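Sulfur oxidation protein soxB (Thermus thermophilus, PDB 2WDD) probably hydrolyses the sulfur-sulfur bond of cysteine S-thiosulfonate to release sulfate in the Sox sulfur oxidation pathway, using a dimanganese centre. Local coordinates at residues F435-A440 against G509-V514; V445-A450 against G483-E488; R473-P478 against N547-G552. One frame throughout, in Å; residues are numbered along the deposited sequence.

Contact 1 of 3, residues F435-A440 against G509-V514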
loop_
_atom_site.group_PDB
_atom_site.type_symbol
_atom_site.label_atom_id
_atom_site.label_comp_id
_atom_site.label_asym_id
_atom_site.label_seq_id
_atom_site.Cartn_x
_atom_site.Cartn_y
_atom_site.Cartn_z
ATOM N N PHE A 435 8.156 15.456 21.389
ATOM C CA PHE A 435 8.241 14.867 22.718
ATOM C C PHE A 435 9.638 14.337 22.972
ATOM O O PHE A 435 10.357 13.985 22.035
ATOM C CB PHE A 435 7.225 13.721 22.833
ATOM C CG PHE A 435 7.329 12.717 21.715
ATOM C CD1 PHE A 435 8.164 11.614 21.820
ATOM C CD2 PHE A 435 6.682 12.948 20.513
ATOM C CE1 PHE A 435 8.304 10.719 20.750
ATOM C CE2 PHE A 435 6.820 12.073 19.443
ATOM C CZ PHE A 435 7.629 10.959 19.562
ATOM N N TYR A 436 10.005 14.230 24.246
ATOM C CA TYR A 436 11.315 13.712 24.602
ATOM C C TYR A 436 11.307 12.200 24.731
ATOM O O TYR A 436 10.361 11.609 25.267
ATOM C CB TYR A 436 11.839 14.329 25.913
ATOM C CG TYR A 436 12.089 15.813 25.813
ATOM C CD1 TYR A 436 13.272 16.296 25.270
ATOM C CD2 TYR A 436 11.092 16.722 26.140
ATOM C CE1 TYR A 436 13.494 17.660 25.135
ATOM C CE2 TYR A 436 11.305 18.093 26.018
ATOM C CZ TYR A 436 12.500 18.548 25.502
ATOM O OH TYR A 436 12.707 19.903 25.366
ATOM N N LEU A 437 12.393 11.593 24.281
ATOM C CA LEU A 437 12.606 10.161 24.427
ATOM C C LEU A 437 13.992 9.989 25.021
ATOM O O LEU A 437 14.919 10.683 24.627
ATOM C CB LEU A 437 12.620 9.471 23.058
ATOM C CG LEU A 437 11.296 9.251 22.336
ATOM C CD1 LEU A 437 11.548 8.564 20.989
ATOM C CD2 LEU A 437 10.311 8.437 23.172
ATOM N N ARG A 438 14.153 9.032 25.925
ATOM C CA ARG A 438 15.481 8.731 26.424
ATOM C C ARG A 438 16.189 7.958 25.316
ATOM O O ARG A 438 15.531 7.278 24.512
ATOM C CB ARG A 438 15.388 7.859 27.678
ATOM C CG ARG A 438 14.774 8.597 28.855
ATOM C CD ARG A 438 14.490 7.647 30.004
ATOM N NE ARG A 438 13.266 6.888 29.794
ATOM C CZ ARG A 438 13.230 5.605 29.449
ATOM N NH1 ARG A 438 14.359 4.933 29.266
ATOM N NH2 ARG A 438 12.065 5.002 29.279
ATOM N N GLY A 439 17.516 8.047 25.266
ATOM C CA GLY A 439 18.289 7.335 24.265
ATOM C C GLY A 439 17.910 5.866 24.198
ATOM O O GLY A 439 17.770 5.284 23.114
ATOM N N ALA A 440 17.737 5.244 25.361
ATOM C CA ALA A 440 17.378 3.831 25.389
ATOM C C ALA A 440 16.082 3.543 24.648
ATOM O O ALA A 440 15.911 2.464 24.080
ATOM C CB ALA A 440 17.289 3.316 26.822
ATOM N N GLY A 509 1.655 7.678 13.761
ATOM C CA GLY A 509 1.778 6.488 14.578
ATOM C C GLY A 509 1.451 6.726 16.038
ATOM O O GLY A 509 0.623 7.580 16.366
ATOM N N ARG A 510 2.105 5.968 16.909
ATOM C CA ARG A 510 1.858 6.024 18.348
ATOM C C ARG A 510 3.099 6.280 19.185
ATOM O O ARG A 510 3.061 6.138 20.406
ATOM C CB ARG A 510 1.296 4.679 18.812
ATOM C CG ARG A 510 -0.090 4.409 18.334
ATOM C CD ARG A 510 -0.501 3.000 18.704
ATOM N NE ARG A 510 -1.850 2.749 18.256
ATOM C CZ ARG A 510 -2.576 1.707 18.631
ATOM N NH1 ARG A 510 -2.076 0.816 19.478
ATOM N NH2 ARG A 510 -3.809 1.581 18.170
ATOM N N LEU A 511 4.219 6.575 18.543
ATOM C CA LEU A 511 5.448 6.758 19.293
ATOM C C LEU A 511 5.323 7.779 20.428
ATOM O O LEU A 511 5.872 7.589 21.519
ATOM C CB LEU A 511 6.585 7.136 18.348
ATOM C CG LEU A 511 7.965 7.230 18.998
ATOM C CD1 LEU A 511 8.289 5.947 19.770
ATOM C CD2 LEU A 511 9.017 7.503 17.910
ATOM N N GLN A 512 4.558 8.835 20.185
ATOM C CA GLN A 512 4.389 9.882 21.188
ATOM C C GLN A 512 3.854 9.350 22.524
ATOM O O GLN A 512 4.060 9.975 23.569
ATOM C CB GLN A 512 3.518 11.026 20.648
ATOM C CG GLN A 512 2.067 10.658 20.338
ATOM C CD GLN A 512 1.891 9.969 18.986
ATOM O OE1 GLN A 512 2.838 9.835 18.210
ATOM N NE2 GLN A 512 0.670 9.518 18.709
ATOM N N ARG A 513 3.174 8.204 22.493
ATOM C CA ARG A 513 2.604 7.644 23.719
ATOM C C ARG A 513 3.627 7.271 24.787
ATOM O O ARG A 513 3.289 7.207 25.970
ATOM C CB ARG A 513 1.689 6.460 23.411
ATOM C CG ARG A 513 0.473 6.838 22.595
ATOM C CD ARG A 513 -0.442 5.637 22.405
ATOM N NE ARG A 513 -1.524 5.931 21.475
ATOM C CZ ARG A 513 -2.474 5.058 21.158
ATOM N NH1 ARG A 513 -2.457 3.850 21.700
ATOM N NH2 ARG A 513 -3.426 5.382 20.293
ATOM N N VAL A 514 4.861 6.984 24.384
ATOM C CA VAL A 514 5.887 6.631 25.368
ATOM C C VAL A 514 6.851 7.791 25.627
ATOM O O VAL A 514 7.869 7.622 26.294
ATOM C CB VAL A 514 6.642 5.332 24.997
ATOM C CG1 VAL A 514 5.663 4.175 24.854
ATOM C CG2 VAL A 514 7.480 5.518 23.726
#
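F435 holds its CG between the backbone N and the carbonyl carbon (chi1 52°), and this turns the ring onto the loop at L511 and Q512. Q512 CA lies over the middle of one face of the F435 ring, 3.7 Å from its centroid and only 11° off the ring normal. That is a CH-pi contact. Q512 CB lies near the rim, 3.7 Å from F435 CE2. The L511 side chain crosses that of F435 at about a right angle, with L511 CG 3.8 Å from F435 CZ. L437 continues the row along the strand. Its CD1 touches L511 CD2 at 4.1 Å, and its CD2 reaches V514 CG2 at 4.1 Å. L437 CD2 also lies in plane at the edge of the F435 ring.

Q512 adds no polar bond to the strand. Its chain bends at chi2 (-81°), and NE2 donates back within its own loop to G509 O at 3.0 Å. This bond ties the Q512 amide back to G509, in the same loop. R513 N to R510 O and V514 N to L511 O are the backbone bonds of the short 3-10 segment.

F435 and L437 also pack on A504 of strand 501-507. From the two sides of the contact, L437 and L511 both reach F400 of strand 398-401. The contact is apolar packing of a 3-10 turn against the end of a sheet strand, in the connection between strands 501-507 and 516-517 of the 5'-nucleotidase C-terminal domain.

Contact 2 of 3, residues V445-A450 against G483-E488; sequences VLEDIA and GERVRE
E447 reaches from the helix to the backbone of G483, R485 and V486. Its CG is anti to the backbone N (chi1 -166°), and the chain then bends at chi2 (70°). The bend sets the carboxylate against three backbone N-H groups. OE1 accepts from V486 N at 2.9 Å, met on the syn side but out of the carboxylate plane. OE2 accepts from R485 N at 2.9 Å through its syn lone pair. G483 N also donates to E447 OE2 at 2.9 Å, but it comes from above the plane. Two backbone donors thus share OE2, and the two oxygens together fix the rotation of the carboxylate.

A water adds to the grip. It donates to E447 OE2 at 2.6 Å and to E447 O, and it accepts from R485 NH1. It therefore joins the helix backbone, the carboxylate and the guanidinium. The charged ends of E447 and R485 do not touch directly. The backbone N-H donors and the nearby guanidinium are likely to favour the ionised carboxylate.

Here helix 439-453 packs on the turn leading into strand 486-487, within the 5'-nucleotidase C-terminal domain. A side-chain carboxylate receives the N-H groups of that turn and of V486 on the strand. G483 has a positive phi (99°), where a side chain would collide with the carbonyl O of the residue before it, so the backbone here needs a glycine.

R485 runs extended from CG to NE beside A450, whose CB lies 4.0 Å from R485 CD. R485 NE donates a hydrogen bond to P478 O, and R485 NH1 is hydrogen-bonded to T482 OG1 as well as to the water. V486 points toward the helix and slides past E447 in the opposite direction. V486 CG2 packs on L446 CB at 3.9 Å and, more loosely, on A450 CB at 4.3 Å.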
loop_
_atom_site.group_PDB
_atom_site.type_symbol
_atom_site.label_atom_id
_atom_site.label_comp_id
_atom_site.label_asym_id
_atom_site.label_seq_id
_atom_site.Cartn_x
_atom_site.Cartn_y
_atom_site.Cartn_z
ATOM N N VAL A 445 12.955 1.344 20.122
ATOM C CA VAL A 445 11.934 1.534 19.095
ATOM C C VAL A 445 12.400 0.848 17.805
ATOM O O VAL A 445 11.664 0.080 17.185
ATOM C CB VAL A 445 11.657 3.046 18.878
ATOM C CG1 VAL A 445 11.098 3.306 17.482
ATOM C CG2 VAL A 445 10.715 3.575 19.952
ATOM N N LEU A 446 13.645 1.108 17.424
ATOM C CA LEU A 446 14.208 0.506 16.225
ATOM C C LEU A 446 14.355 -1.008 16.352
ATOM O O LEU A 446 14.003 -1.750 15.438
ATOM C CB LEU A 446 15.545 1.159 15.892
ATOM C CG LEU A 446 15.347 2.560 15.315
ATOM C CD1 LEU A 446 16.681 3.278 15.180
ATOM C CD2 LEU A 446 14.614 2.479 13.967
ATOM N N GLU A 447 14.846 -1.467 17.502
ATOM C CA GLU A 447 15.006 -2.901 17.735
ATOM C C GLU A 447 13.646 -3.619 17.689
ATOM O O GLU A 447 13.527 -4.709 17.132
ATOM C CB GLU A 447 15.721 -3.152 19.070
ATOM C CG GLU A 447 16.244 -4.558 19.269
ATOM C CD GLU A 447 17.423 -4.892 18.371
ATOM O OE1 GLU A 447 18.408 -4.120 18.340
ATOM O OE2 GLU A 447 17.386 -5.975 17.762
ATOM N N ASP A 448 12.622 -3.002 18.271
ATOM C CA ASP A 448 11.285 -3.591 18.293
ATOM C C ASP A 448 10.715 -3.687 16.877
ATOM O O ASP A 448 10.139 -4.717 16.485
ATOM C CB ASP A 448 10.352 -2.761 19.183
ATOM C CG ASP A 448 10.782 -2.755 20.641
ATOM O OD1 ASP A 448 11.572 -3.634 21.036
ATOM O OD2 ASP A 448 10.325 -1.868 21.395
ATOM N N ILE A 449 10.869 -2.624 16.098
ATOM C CA ILE A 449 10.372 -2.685 14.727
ATOM C C ILE A 449 11.133 -3.772 13.964
ATOM O O ILE A 449 10.531 -4.564 13.242
ATOM C CB ILE A 449 10.495 -1.347 14.006
ATOM C CG1 ILE A 449 9.532 -0.325 14.617
ATOM C CG2 ILE A 449 10.174 -1.539 12.522
ATOM C CD1 ILE A 449 9.893 1.094 14.294
ATOM N N ALA A 450 12.451 -3.811 14.140
ATOM C CA ALA A 450 13.289 -4.782 13.448
ATOM C C ALA A 450 12.861 -6.215 13.753
ATOM O O ALA A 450 12.842 -7.057 12.861
ATOM C CB ALA A 450 14.761 -4.556 13.791
ATOM N N GLY A 483 17.280 -8.159 19.694
ATOM C CA GLY A 483 18.065 -7.469 20.694
ATOM C C GLY A 483 19.442 -7.081 20.181
ATOM O O GLY A 483 20.124 -6.245 20.778
ATOM N N GLU A 484 19.839 -7.673 19.057
ATOM C CA GLU A 484 21.147 -7.410 18.473
ATOM C C GLU A 484 21.089 -6.948 17.015
ATOM O O GLU A 484 22.117 -6.866 16.350
ATOM C CB GLU A 484 22.034 -8.654 18.600
ATOM C CG GLU A 484 22.152 -9.157 20.040
ATOM C CD GLU A 484 22.930 -10.457 20.160
ATOM O OE1 GLU A 484 23.722 -10.760 19.245
ATOM O OE2 GLU A 484 22.761 -11.164 21.181
ATOM N N ARG A 485 19.898 -6.634 16.519
ATOM C CA ARG A 485 19.781 -6.194 15.122
ATOM C C ARG A 485 20.184 -4.751 14.888
ATOM O O ARG A 485 20.616 -4.393 13.794
ATOM C CB ARG A 485 18.378 -6.430 14.574
ATOM C CG ARG A 485 18.005 -7.890 14.447
ATOM C CD ARG A 485 16.702 -8.053 13.692
ATOM N NE ARG A 485 16.397 -9.464 13.501
ATOM C CZ ARG A 485 15.624 -10.170 14.318
ATOM N NH1 ARG A 485 15.053 -9.583 15.365
ATOM N NH2 ARG A 485 15.414 -11.460 14.082
ATOM N N VAL A 486 19.995 -3.912 15.897
ATOM C CA VAL A 486 20.291 -2.491 15.785
ATOM C C VAL A 486 21.534 -2.179 16.602
ATOM O O VAL A 486 21.558 -2.387 17.816
ATOM C CB VAL A 486 19.078 -1.641 16.215
ATOM C CG1 VAL A 486 19.411 -0.152 16.200
ATOM C CG2 VAL A 486 17.874 -1.950 15.332
ATOM N N ARG A 487 22.572 -1.693 15.930
ATOM C CA ARG A 487 23.796 -1.350 16.636
ATOM C C ARG A 487 24.439 -0.057 16.155
ATOM O O ARG A 487 23.998 0.553 15.179
ATOM C CB ARG A 487 24.796 -2.510 16.619
ATOM C CG ARG A 487 25.138 -3.039 15.236
ATOM C CD ARG A 487 26.427 -3.843 15.287
ATOM N NE ARG A 487 26.559 -4.772 14.170
ATOM C CZ ARG A 487 27.719 -5.099 13.611
ATOM N NH1 ARG A 487 28.843 -4.562 14.064
ATOM N NH2 ARG A 487 27.756 -5.955 12.601
ATOM N N GLU A 488 25.476 0.364 16.872
ATOM C CA GLU A 488 26.194 1.588 16.557
ATOM C C GLU A 488 25.282 2.772 16.249
ATOM O O GLU A 488 25.452 3.447 15.228
ATOM C CB GLU A 488 27.140 1.339 15.391
ATOM C CG GLU A 488 28.044 0.140 15.592
ATOM C CD GLU A 488 29.425 0.360 15.020
ATOM O OE1 GLU A 488 30.404 0.321 15.795
ATOM O OE2 GLU A 488 29.527 0.578 13.795
HETATM O O HOH W 1 15.335 -6.929 16.558
#

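Contact 3 of 3, residues R473-P478 against N547-G552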
loop_
_atom_site.group_PDB
_atom_site.type_symbol
_atom_site.label_atom_id
_atom_site.label_comp_id
_atom_site.label_asym_id
_atom_site.label_seq_id
_atom_site.Cartn_x
_atom_site.Cartn_y
_atom_site.Cartn_z
ATOM N N ARG A 473 21.842 7.736 12.808
ATOM C CA ARG A 473 22.508 6.796 11.910
ATOM C C ARG A 473 22.674 5.500 12.701
ATOM O O ARG A 473 22.857 5.538 13.923
ATOM C CB ARG A 473 23.885 7.321 11.485
ATOM C CG ARG A 473 23.851 8.248 10.286
ATOM C CD ARG A 473 25.191 8.940 10.063
ATOM N NE ARG A 473 26.278 8.000 9.801
ATOM C CZ ARG A 473 26.769 7.739 8.593
ATOM N NH1 ARG A 473 26.260 8.335 7.523
ATOM N NH2 ARG A 473 27.770 6.878 8.451
ATOM N N TYR A 474 22.582 4.360 12.029
ATOM C CA TYR A 474 22.736 3.087 12.717
ATOM C C TYR A 474 23.141 1.973 11.773
ATOM O O TYR A 474 23.166 2.150 10.550
ATOM C CB TYR A 474 21.456 2.706 13.490
ATOM C CG TYR A 474 20.249 2.323 12.638
ATOM C CD1 TYR A 474 19.848 0.996 12.524
ATOM C CD2 TYR A 474 19.440 3.300 12.055
ATOM C CE1 TYR A 474 18.710 0.638 11.804
ATOM C CE2 TYR A 474 18.304 2.952 11.323
ATOM C CZ TYR A 474 17.951 1.620 11.188
ATOM O OH TYR A 474 16.837 1.279 10.434
ATOM N N VAL A 475 23.533 0.851 12.363
ATOM C CA VAL A 475 23.900 -0.337 11.619
ATOM C C VAL A 475 22.807 -1.350 11.901
ATOM O O VAL A 475 22.386 -1.521 13.054
ATOM C CB VAL A 475 25.277 -0.887 12.052
ATOM C CG1 VAL A 475 25.562 -2.201 11.360
ATOM C CG2 VAL A 475 26.371 0.122 11.747
ATOM N N LEU A 476 22.311 -1.974 10.840
ATOM C CA LEU A 476 21.260 -2.965 10.960
ATOM C C LEU A 476 21.811 -4.295 10.499
ATOM O O LEU A 476 22.437 -4.371 9.444
ATOM C CB LEU A 476 20.083 -2.602 10.052
ATOM C CG LEU A 476 18.980 -3.656 9.964
ATOM C CD1 LEU A 476 18.187 -3.691 11.276
ATOM C CD2 LEU A 476 18.059 -3.389 8.761
ATOM N N ASP A 477 21.559 -5.341 11.281
ATOM C CA ASP A 477 21.930 -6.694 10.887
ATOM C C ASP A 477 20.661 -7.520 10.940
ATOM O O ASP A 477 20.264 -7.998 11.998
ATOM C CB ASP A 477 22.984 -7.312 11.813
ATOM C CG ASP A 477 23.397 -8.705 11.359
ATOM O OD1 ASP A 477 22.739 -9.253 10.446
ATOM O OD2 ASP A 477 24.366 -9.261 11.915
ATOM N N PRO A 478 19.974 -7.653 9.803
ATOM C CA PRO A 478 18.705 -8.374 9.765
ATOM C C PRO A 478 18.779 -9.816 10.267
ATOM O O PRO A 478 17.790 -10.353 10.776
ATOM C CB PRO A 478 18.310 -8.327 8.283
ATOM C CG PRO A 478 19.575 -8.093 7.554
ATOM C CD PRO A 478 20.433 -7.255 8.462
ATOM N N ASN A 547 21.078 6.567 5.955
ATOM C CA ASN A 547 21.643 6.686 7.294
ATOM C C ASN A 547 21.781 5.324 7.962
ATOM O O ASN A 547 21.954 5.235 9.176
ATOM C CB ASN A 547 20.732 7.556 8.147
ATOM C CG ASN A 547 19.348 6.960 8.303
ATOM O OD1 ASN A 547 18.803 6.352 7.368
ATOM N ND2 ASN A 547 18.779 7.101 9.500
ATOM N N VAL A 548 21.697 4.264 7.170
ATOM C CA VAL A 548 21.792 2.912 7.702
ATOM C C VAL A 548 22.759 2.061 6.896
ATOM O O VAL A 548 22.763 2.107 5.670
ATOM C CB VAL A 548 20.405 2.221 7.768
ATOM C CG1 VAL A 548 20.467 0.979 8.650
ATOM C CG2 VAL A 548 19.337 3.185 8.271
ATOM N N LYS A 549 23.554 1.273 7.605
ATOM C CA LYS A 549 24.481 0.329 6.994
ATOM C C LYS A 549 23.873 -1.047 7.267
ATOM O O LYS A 549 23.529 -1.352 8.410
ATOM C CB LYS A 549 25.850 0.455 7.666
ATOM C CG LYS A 549 26.833 -0.664 7.363
ATOM C CD LYS A 549 28.235 -0.296 7.847
ATOM C CE LYS A 549 28.891 -1.442 8.607
ATOM N NZ LYS A 549 30.244 -1.076 9.122
ATOM N N VAL A 550 23.696 -1.852 6.227
ATOM C CA VAL A 550 23.081 -3.158 6.369
ATOM C C VAL A 550 24.071 -4.307 6.282
ATOM O O VAL A 550 24.625 -4.589 5.220
ATOM C CB VAL A 550 21.953 -3.356 5.344
ATOM C CG1 VAL A 550 21.178 -4.639 5.639
ATOM C CG2 VAL A 550 21.025 -2.142 5.318
ATOM N N ILE A 551 24.256 -5.001 7.396
ATOM C CA ILE A 551 25.180 -6.121 7.417
ATOM C C ILE A 551 24.638 -7.226 6.526
ATOM O O ILE A 551 23.461 -7.584 6.616
ATOM C CB ILE A 551 25.371 -6.666 8.857
ATOM C CG1 ILE A 551 25.860 -5.565 9.796
ATOM C CG2 ILE A 551 26.338 -7.863 8.849
ATOM C CD1 ILE A 551 27.119 -4.863 9.313
ATOM N N GLY A 552 25.511 -7.798 5.699
ATOM C CA GLY A 552 25.172 -8.931 4.863
ATOM C C GLY A 552 24.352 -8.655 3.617
ATOM O O GLY A 552 23.903 -9.588 2.953
#
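R473 lies beside N547, and in the modelled conformer its CG is 3.8 Å from N547 CB. The two side chains slide past each other in opposite directions. N547 turns its amide ND2 to L472 O.

Y474 follows. Its N donates to N547 O at 3.0 Å, and its O accepts from K549 N. CG sits between the backbone N and the carbonyl carbon (chi1 70°), which lays the ring over V548. V548 has two conformers. In the one described here, V548 CG1 stands over one face, 3.7 Å from the centroid of the Y474 ring and offset toward the rim. This is a CH-pi contact. Replacing Y474 by an alanine would probably leave V548 without its aromatic cover and open a gap beside V486.

V475 points to the other face of the sheet, the one K549 shares. The two side chains lie side by side and point the same way. V475 CG1 also meets I551 CD1 at 3.7 Å.

L476 returns to the face of Y474, V548 and V550. In the same V548 conformer, L476 CB packs on V548 CG1 at 3.9 Å. L476 N donates to K549 O at 2.8 Å, nearly straight (172°), and L476 O accepts from I551 N at 2.8 Å. The D477 side chain crosses that of I551 obliquely, with D477 CG near I551 CB, while D477 OD1 accepts from D479 N. P478 closes the row with CD against V550 CG1.

The two strands run parallel, with 12° between their segment axes. Strand 472-476 is also paired antiparallel with strands 486-487 and 489-491 of the same sheet. On the Y474 face, V466, V486, L377 and F454 pack around Y474, L476 and V550. On the V475 face, R487 reaches V475 and I551.

All three contacts lie in the C-terminal part of the chain, away from the manganese site. Contacts 1 and 2 share helix 439-453. Their centres are about 15 Å apart, and they touch where L511 packs on V445. Along the chain, contact 2 is nested inside the loop closed by contact 1. Contacts 2 and 3 have centres about 10 Å apart and meet in one sheet, where strands 486-487 and 472-476 are neighbours. Their segments alternate along the chain, as do those of contacts 1 and 3, whose centres lie about 22 Å apart, with nearest atoms about 11 Å apart. Helix 439-453 links the packing near strand 431-438 to the sheet that takes in strand 548-550.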